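PDB 3JS6: ParM protein from Staphylococcus aureus, which forms dynamic actin-like filaments that probably drive the segregation of plasmid DNA copies into daughter cells. Local coordinates for residues V63-F66 / K72-N75; K158-P163 / E331-L336; S187-D190 / T195-I198. All coordinates share one frame; numbering follows the deposited sequence.

Interaction 1: V63-F66 / K72-N75; sequences VLLF and KTTN
Leu65 meets Thr74 end to end, one methyl of the leucine running into the branched carbon of the threonine. The contact belongs to the N-terminal part of the actin-like fold, where strand 64-66 leads into the short helix 70-73 and the chain then doubles back over the strand. Leu65 CD1 does the touching: it lies 3.8 Å from Thr74 CB and equally 3.8 Å from Thr74 CG2. A second, looser touch comes from the residue before, with Leu65 CD1 4.3 Å from Thr73 CG2, so this single leucine methyl is met by both threonines. The backbones stay well apart, Leu65 CA and Thr74 CA being 8.3 Å from each other, and the gap is bridged by side chains alone through van der Waals packing.

Two torsions set this up. Leu65 carries CG opposite its own carbonyl carbon (chi1 -69°), which sends the isobutyl group out from the strand toward 72-75. Thr74 places its hydroxyl opposite the backbone N (chi1 -177°), which leaves CG2 between N and the carbonyl carbon, so that the CB-CG2 bond lies broadside to the leucine methyl.

Further out, strand 64-66 is gripped from both edges: Leu65 shares backbone hydrogen bonding with Gly32 of strand 23-33, while Leu64 and Phe66 pair with Phe54 and Ser52 of strand 52-56. Leu64 and Phe66 point to the other face of the sheet, onto helix 90-104 at Leu95 and Cys98 among others. Leu65 thereby faces the return segment, flanked by Lys34 and Glu53, and Thr73 also rests on Leu49. The polar end of Thr74 is held locally: OG1, which passes Leu65 CD1 at 4.1 Å, is hydrogen-bonded to the hydroxyl OG1 of Thr76.

Interaction 2: K158-P163 / E331-L336; sequences KIVAQP and EKLGEL
Val160 and Leu333 come together tip to tip, and this is where the packing is tight: Val160 CG1 sits only 3.5 Å from Leu333 CD1, closer than methyl groups usually approach. The other valine methyl is a little more relaxed, with Val160 CG2 4.1 Å from Leu333 CD1, so the leucine methyl faces both branches of the valine but bears on CG1. Leu333 turns CG away from its carbonyl carbon (chi1 -67°), which carries its branched end off helix 325-342 and across to strand 148-161. Val160 also touches Tyr330 one turn earlier on the same helix.

Toward the solvent the contact slackens. Lys158, two residues back on the same side of the strand, touches with its aliphatic part: Lys158 CG lies 4.3 Å from Leu333 CB. With CG anti to the backbone N (chi1 178°), this one methylene is set beside the leucine; the turn at chi2 (58°) concerns the outer chain, which stays further off. This lysine also rests on Leu337, so the pair Lys158 and Val160 spans about two turns of helix. The backbones come nearest at Lys158 and Gly334, whose CA atoms are 6.8 Å apart.

The helix is anchored by polar bonds that lie off the strand contact. Glu331 forms a salt bridge to Lys19, and Lys332 NZ donates to the carbonyl oxygens of Leu168 and Asp169, at the C-terminal end of helix 162-169, where a positive charge should be welcome, and of Met172 just beyond it. The strand, for its part, is bonded through its backbone to strand 111-120 at Ile116, Thr118 and Met120.

A C-terminal helix that returns to pack on the first domain, beside the strand from which the chain crosses into the second, is characteristic of the actin-like fold.

Interaction 3: S187-D190 / T195-I198; sequences SVLD and TTII
Leu189 and Ile198 run alongside each other on one face of the sheet, both leaving it in the same direction, with Leu189 CD1 3.5 Å from Ile198 CD1. Leu189 holds CG opposite its backbone N (chi1 168°), and the same methyl also slants across Thr196, reaching Thr196 CG2 at 3.8 Å. Thr196 OG1 turns to the carbonyl oxygen of Lys216. The opposite face carries Asp190 and Ile197, whose CB atoms are 4.2 Å apart.

These orientations follow from an antiparallel hairpin. Asp190 and Ile197 form the hydrogen-bonded pair: Asp190 N reaches Ile197 O at 2.8 Å, almost straight (176°), and Ile197 N returns to Asp190 O at 2.9 Å. Leu189 and Ile198 are the non-hydrogen-bonded pair, where Ile198 CA approaches Val188 O at 3.2 Å in a CH···O contact. The glycine-rich turn joining the strands corresponds to a phosphate-binding loop of actin-like ATPases and probably meets nucleotide.

Strand 293-297 extends the sheet beyond 185-191, and strand 205-214 beyond 196-202. Helix 263-284 covers the Leu189 and Ile198 face with Val277, Met278 and Phe281, while Val188 packs against helix 162-169 on the other.

Interactions 1 and 3 are buried, whereas interaction 2 lies at the surface. Interactions 1 and 2 reach the same large N-terminal sheet, but their centres are 31 Å apart, and each rests on a few methyl and methylene contacts. Interaction 3 is of another kind: neighbouring strands of the second sheet, joined by backbone hydrogen bonds with side chains packed on both faces. Interactions 1 and 3 fall on opposite sides of the chain's centre. Interaction 3 is nested within the loop that interaction 2 closes, and the two touch where Pro163 O lies 3.9 Å from Val188 CG2, the start of helix 162-169 meeting the second sheet.

Interaction 1: V63-F66 / K72-N75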
loop_
_atom_site.group_PDB
_atom_site.type_symbol
_atom_site.label_atom_id
_atom_site.label_comp_id
_atom_site.label_asym_id
_atom_site.label_seq_id
_atom_site.Cartn_x
_atom_site.Cartn_y
_atom_site.Cartn_z
ATOM N N VAL A 63 20.590 15.602 0.566
ATOM C CA VAL A 63 19.253 16.126 0.807
ATOM C C VAL A 63 18.337 15.288 -0.073
ATOM O O VAL A 63 18.327 15.448 -1.291
ATOM C CB VAL A 63 19.175 17.610 0.429
ATOM C CG1 VAL A 63 17.790 18.158 0.725
ATOM C CG2 VAL A 63 20.224 18.382 1.205
ATOM N N LEU A 64 17.598 14.366 0.544
ATOM C CA LEU A 64 16.701 13.485 -0.203
ATOM C C LEU A 64 15.439 14.241 -0.652
ATOM O O LEU A 64 14.992 15.150 0.034
ATOM C CB LEU A 64 16.319 12.283 0.671
ATOM C CG LEU A 64 17.434 11.286 1.060
ATOM C CD1 LEU A 64 16.899 10.272 2.099
ATOM C CD2 LEU A 64 17.894 10.552 -0.179
ATOM N N LEU A 65 14.871 13.846 -1.791
ATOM C CA LEU A 65 13.662 14.477 -2.335
ATOM C C LEU A 65 12.578 13.420 -2.469
ATOM O O LEU A 65 12.788 12.368 -3.098
ATOM C CB LEU A 65 13.963 15.094 -3.708
ATOM C CG LEU A 65 14.896 16.298 -3.598
ATOM C CD1 LEU A 65 15.338 16.750 -4.991
ATOM C CD2 LEU A 65 14.137 17.426 -2.846
ATOM N N PHE A 66 11.412 13.709 -1.904
ATOM C CA PHE A 66 10.304 12.755 -1.913
ATOM C C PHE A 66 8.971 13.486 -1.932
ATOM O O PHE A 66 8.763 14.431 -1.167
ATOM C CB PHE A 66 10.411 11.881 -0.655
ATOM C CG PHE A 66 9.371 10.800 -0.551
ATOM C CD1 PHE A 66 9.231 9.841 -1.545
ATOM C CD2 PHE A 66 8.541 10.731 0.566
ATOM C CE1 PHE A 66 8.268 8.822 -1.426
ATOM C CE2 PHE A 66 7.586 9.721 0.690
ATOM C CZ PHE A 66 7.456 8.765 -0.315
ATOM N N LYS A 72 8.938 17.348 -10.884
ATOM C CA LYS A 72 8.752 18.757 -11.238
ATOM C C LYS A 72 9.842 19.599 -10.577
ATOM O O LYS A 72 10.032 20.784 -10.911
ATOM C CB LYS A 72 7.369 19.252 -10.793
ATOM C CG LYS A 72 6.241 18.630 -11.601
ATOM C CD LYS A 72 4.862 19.189 -11.275
ATOM C CE LYS A 72 3.808 18.408 -12.061
ATOM N NZ LYS A 72 2.422 18.906 -11.844
ATOM N N THR A 73 10.595 19.000 -9.658
ATOM C CA THR A 73 11.638 19.775 -8.994
ATOM C C THR A 73 13.050 19.268 -9.223
ATOM O O THR A 73 14.029 19.951 -8.907
ATOM C CB THR A 73 11.366 19.891 -7.455
ATOM O OG1 THR A 73 12.050 21.035 -6.941
ATOM C CG2 THR A 73 11.865 18.664 -6.713
ATOM N N THR A 74 13.178 18.081 -9.795
ATOM C CA THR A 74 14.498 17.534 -10.013
ATOM C C THR A 74 14.479 16.561 -11.177
ATOM O O THR A 74 13.418 16.145 -11.644
ATOM C CB THR A 74 14.988 16.802 -8.727
ATOM O OG1 THR A 74 16.329 16.323 -8.906
ATOM C CG2 THR A 74 14.073 15.612 -8.425
ATOM N N ASN A 75 15.656 16.179 -11.611
ATOM C CA ASN A 75 15.759 15.261 -12.681
ATOM C C ASN A 75 16.331 13.979 -12.083
ATOM O O ASN A 75 16.422 12.957 -12.747
ATOM C CB ASN A 75 16.641 15.828 -13.807
ATOM C CG ASN A 75 15.912 16.894 -14.591
ATOM O OD1 ASN A 75 14.931 16.600 -15.271
ATOM N ND2 ASN A 75 16.388 18.131 -14.488
#

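Interaction 2: K158-P163 / E331-L336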
loop_
_atom_site.group_PDB
_atom_site.type_symbol
_atom_site.label_atom_id
_atom_site.label_comp_id
_atom_site.label_asym_id
_atom_site.label_seq_id
_atom_site.Cartn_x
_atom_site.Cartn_y
_atom_site.Cartn_z
ATOM N N LYS A 158 4.985 -3.589 14.361
ATOM C CA LYS A 158 4.122 -4.735 14.142
ATOM C C LYS A 158 3.995 -4.934 12.648
ATOM O O LYS A 158 3.551 -4.033 11.942
ATOM C CB LYS A 158 2.756 -4.490 14.764
ATOM C CG LYS A 158 1.737 -5.624 14.551
ATOM C CD LYS A 158 2.211 -6.982 15.081
ATOM C CE LYS A 158 1.065 -7.992 15.083
ATOM N NZ LYS A 158 1.518 -9.345 15.455
ATOM N N ILE A 159 4.404 -6.109 12.175
ATOM C CA ILE A 159 4.350 -6.422 10.754
ATOM C C ILE A 159 3.457 -7.624 10.434
ATOM O O ILE A 159 3.598 -8.682 11.042
ATOM C CB ILE A 159 5.746 -6.766 10.220
ATOM C CG1 ILE A 159 6.708 -5.594 10.427
ATOM C CG2 ILE A 159 5.636 -7.150 8.765
ATOM C CD1 ILE A 159 8.139 -6.003 10.394
ATOM N N VAL A 160 2.534 -7.477 9.489
ATOM C CA VAL A 160 1.725 -8.629 9.116
ATOM C C VAL A 160 1.781 -8.851 7.608
ATOM O O VAL A 160 2.429 -8.084 6.887
ATOM C CB VAL A 160 0.247 -8.458 9.539
ATOM C CG1 VAL A 160 0.165 -8.331 11.055
ATOM C CG2 VAL A 160 -0.376 -7.263 8.844
ATOM N N ALA A 161 1.127 -9.909 7.134
ATOM C CA ALA A 161 1.064 -10.174 5.686
ATOM C C ALA A 161 0.158 -9.094 5.086
ATOM O O ALA A 161 -0.877 -8.758 5.661
ATOM C CB ALA A 161 0.477 -11.566 5.427
ATOM N N GLN A 162 0.514 -8.562 3.925
ATOM C CA GLN A 162 -0.263 -7.471 3.329
ATOM C C GLN A 162 -1.768 -7.649 3.196
ATOM O O GLN A 162 -2.533 -6.723 3.504
ATOM C CB GLN A 162 0.315 -7.096 1.968
ATOM C CG GLN A 162 1.809 -7.069 1.961
ATOM C CD GLN A 162 2.362 -6.347 0.759
ATOM O OE1 GLN A 162 1.909 -6.555 -0.377
ATOM N NE2 GLN A 162 3.350 -5.494 0.997
ATOM N N PRO A 163 -2.222 -8.825 2.715
ATOM C CA PRO A 163 -3.669 -9.025 2.577
ATOM C C PRO A 163 -4.379 -8.907 3.919
ATOM O O PRO A 163 -5.578 -8.647 3.955
ATOM C CB PRO A 163 -3.787 -10.444 1.994
ATOM C CG PRO A 163 -2.486 -10.632 1.266
ATOM C CD PRO A 163 -1.475 -9.995 2.216
ATOM N N GLU A 331 -3.180 0.241 10.894
ATOM C CA GLU A 331 -3.364 1.231 11.965
ATOM C C GLU A 331 -4.081 0.635 13.180
ATOM O O GLU A 331 -3.721 0.928 14.323
ATOM C CB GLU A 331 -4.131 2.433 11.447
ATOM C CG GLU A 331 -4.413 3.482 12.497
ATOM C CD GLU A 331 -5.047 4.727 11.898
ATOM O OE1 GLU A 331 -6.097 4.597 11.232
ATOM O OE2 GLU A 331 -4.493 5.833 12.093
ATOM N N LYS A 332 -5.080 -0.207 12.940
ATOM C CA LYS A 332 -5.796 -0.846 14.047
ATOM C C LYS A 332 -4.850 -1.715 14.898
ATOM O O LYS A 332 -4.926 -1.707 16.126
ATOM C CB LYS A 332 -6.974 -1.662 13.507
ATOM C CG LYS A 332 -8.046 -0.767 12.876
ATOM C CD LYS A 332 -9.064 -1.576 12.084
ATOM C CE LYS A 332 -10.089 -0.668 11.429
ATOM N NZ LYS A 332 -11.145 -1.478 10.740
ATOM N N LEU A 333 -3.960 -2.455 14.252
ATOM C CA LEU A 333 -2.999 -3.288 14.973
ATOM C C LEU A 333 -2.009 -2.375 15.701
ATOM O O LEU A 333 -1.512 -2.705 16.785
ATOM C CB LEU A 333 -2.231 -4.199 13.992
ATOM C CG LEU A 333 -3.041 -5.295 13.276
ATOM C CD1 LEU A 333 -2.136 -6.074 12.332
ATOM C CD2 LEU A 333 -3.647 -6.251 14.324
ATOM N N GLY A 334 -1.717 -1.229 15.089
ATOM C CA GLY A 334 -0.803 -0.277 15.697
ATOM C C GLY A 334 -1.390 0.278 16.995
ATOM O O GLY A 334 -0.649 0.511 17.954
ATOM N N GLU A 335 -2.709 0.493 17.021
ATOM C CA GLU A 335 -3.390 1.018 18.210
ATOM C C GLU A 335 -3.245 0.033 19.356
ATOM O O GLU A 335 -3.026 0.428 20.512
ATOM C CB GLU A 335 -4.879 1.233 17.937
ATOM C CG GLU A 335 -5.204 2.371 16.963
ATOM C CD GLU A 335 -4.916 3.751 17.538
ATOM O OE1 GLU A 335 -5.132 4.750 16.814
ATOM O OE2 GLU A 335 -4.478 3.844 18.708
ATOM N N LEU A 336 -3.385 -1.250 19.025
ATOM C CA LEU A 336 -3.252 -2.304 20.020
ATOM C C LEU A 336 -1.813 -2.361 20.487
ATOM O O LEU A 336 -1.545 -2.574 21.671
ATOM C CB LEU A 336 -3.658 -3.651 19.436
ATOM C CG LEU A 336 -5.157 -3.792 19.145
ATOM C CD1 LEU A 336 -5.425 -5.210 18.702
ATOM C CD2 LEU A 336 -5.978 -3.472 20.387
#

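Interaction 3: S187-D190 / T195-I198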
loop_
_atom_site.group_PDB
_atom_site.type_symbol
_atom_site.label_atom_id
_atom_site.label_comp_id
_atom_site.label_asym_id
_atom_site.label_seq_id
_atom_site.Cartn_x
_atom_site.Cartn_y
_atom_site.Cartn_z
ATOM N N SER A 187 -11.820 -14.223 1.334
ATOM C CA SER A 187 -10.811 -14.121 0.309
ATOM C C SER A 187 -10.633 -12.667 -0.032
ATOM O O SER A 187 -11.569 -11.866 0.045
ATOM C CB SER A 187 -11.206 -14.916 -0.939
ATOM O OG SER A 187 -11.204 -16.312 -0.677
ATOM N N VAL A 188 -9.405 -12.322 -0.345
ATOM C CA VAL A 188 -9.085 -10.966 -0.749
ATOM C C VAL A 188 -8.761 -11.090 -2.228
ATOM O O VAL A 188 -7.819 -11.803 -2.588
ATOM C CB VAL A 188 -7.848 -10.425 -0.027
ATOM C CG1 VAL A 188 -7.508 -9.004 -0.575
ATOM C CG2 VAL A 188 -8.106 -10.383 1.474
ATOM N N LEU A 189 -9.561 -10.420 -3.058
ATOM C CA LEU A 189 -9.427 -10.414 -4.517
ATOM C C LEU A 189 -8.841 -9.052 -4.909
ATOM O O LEU A 189 -9.547 -8.039 -4.972
ATOM C CB LEU A 189 -10.822 -10.636 -5.153
ATOM C CG LEU A 189 -10.959 -10.375 -6.661
ATOM C CD1 LEU A 189 -9.976 -11.260 -7.413
ATOM C CD2 LEU A 189 -12.396 -10.643 -7.126
ATOM N N ASP A 190 -7.536 -9.037 -5.175
ATOM C CA ASP A 190 -6.800 -7.809 -5.472
ATOM C C ASP A 190 -6.477 -7.584 -6.970
ATOM O O ASP A 190 -5.593 -8.236 -7.520
ATOM C CB ASP A 190 -5.509 -7.868 -4.630
ATOM C CG ASP A 190 -4.675 -6.615 -4.708
ATOM O OD1 ASP A 190 -3.766 -6.506 -3.862
ATOM O OD2 ASP A 190 -4.893 -5.751 -5.589
ATOM N N THR A 195 -1.046 -7.878 -12.061
ATOM C CA THR A 195 -1.517 -9.190 -11.637
ATOM C C THR A 195 -2.822 -9.052 -10.867
ATOM O O THR A 195 -3.179 -7.955 -10.437
ATOM C CB THR A 195 -0.485 -9.882 -10.710
ATOM O OG1 THR A 195 -0.366 -9.145 -9.487
ATOM C CG2 THR A 195 0.878 -9.947 -11.382
ATOM N N THR A 196 -3.522 -10.171 -10.712
ATOM C CA THR A 196 -4.771 -10.229 -9.956
ATOM C C THR A 196 -4.509 -11.303 -8.912
ATOM O O THR A 196 -4.348 -12.475 -9.232
ATOM C CB THR A 196 -5.951 -10.621 -10.847
ATOM O OG1 THR A 196 -6.138 -9.612 -11.843
ATOM C CG2 THR A 196 -7.229 -10.760 -10.020
ATOM N N ILE A 197 -4.443 -10.883 -7.656
ATOM C CA ILE A 197 -4.113 -11.775 -6.555
ATOM C C ILE A 197 -5.273 -12.209 -5.665
ATOM O O ILE A 197 -6.064 -11.378 -5.229
ATOM C CB ILE A 197 -3.076 -11.087 -5.622
ATOM C CG1 ILE A 197 -2.031 -10.338 -6.449
ATOM C CG2 ILE A 197 -2.424 -12.106 -4.709
ATOM C CD1 ILE A 197 -1.211 -11.213 -7.327
ATOM N N ILE A 198 -5.358 -13.503 -5.374
ATOM C CA ILE A 198 -6.391 -14.008 -4.475
ATOM C C ILE A 198 -5.693 -14.648 -3.287
ATOM O O ILE A 198 -4.831 -15.518 -3.461
ATOM C CB ILE A 198 -7.290 -15.065 -5.134
ATOM C CG1 ILE A 198 -8.216 -14.418 -6.175
ATOM C CG2 ILE A 198 -8.142 -15.759 -4.061
ATOM C CD1 ILE A 198 -7.514 -13.752 -7.361
#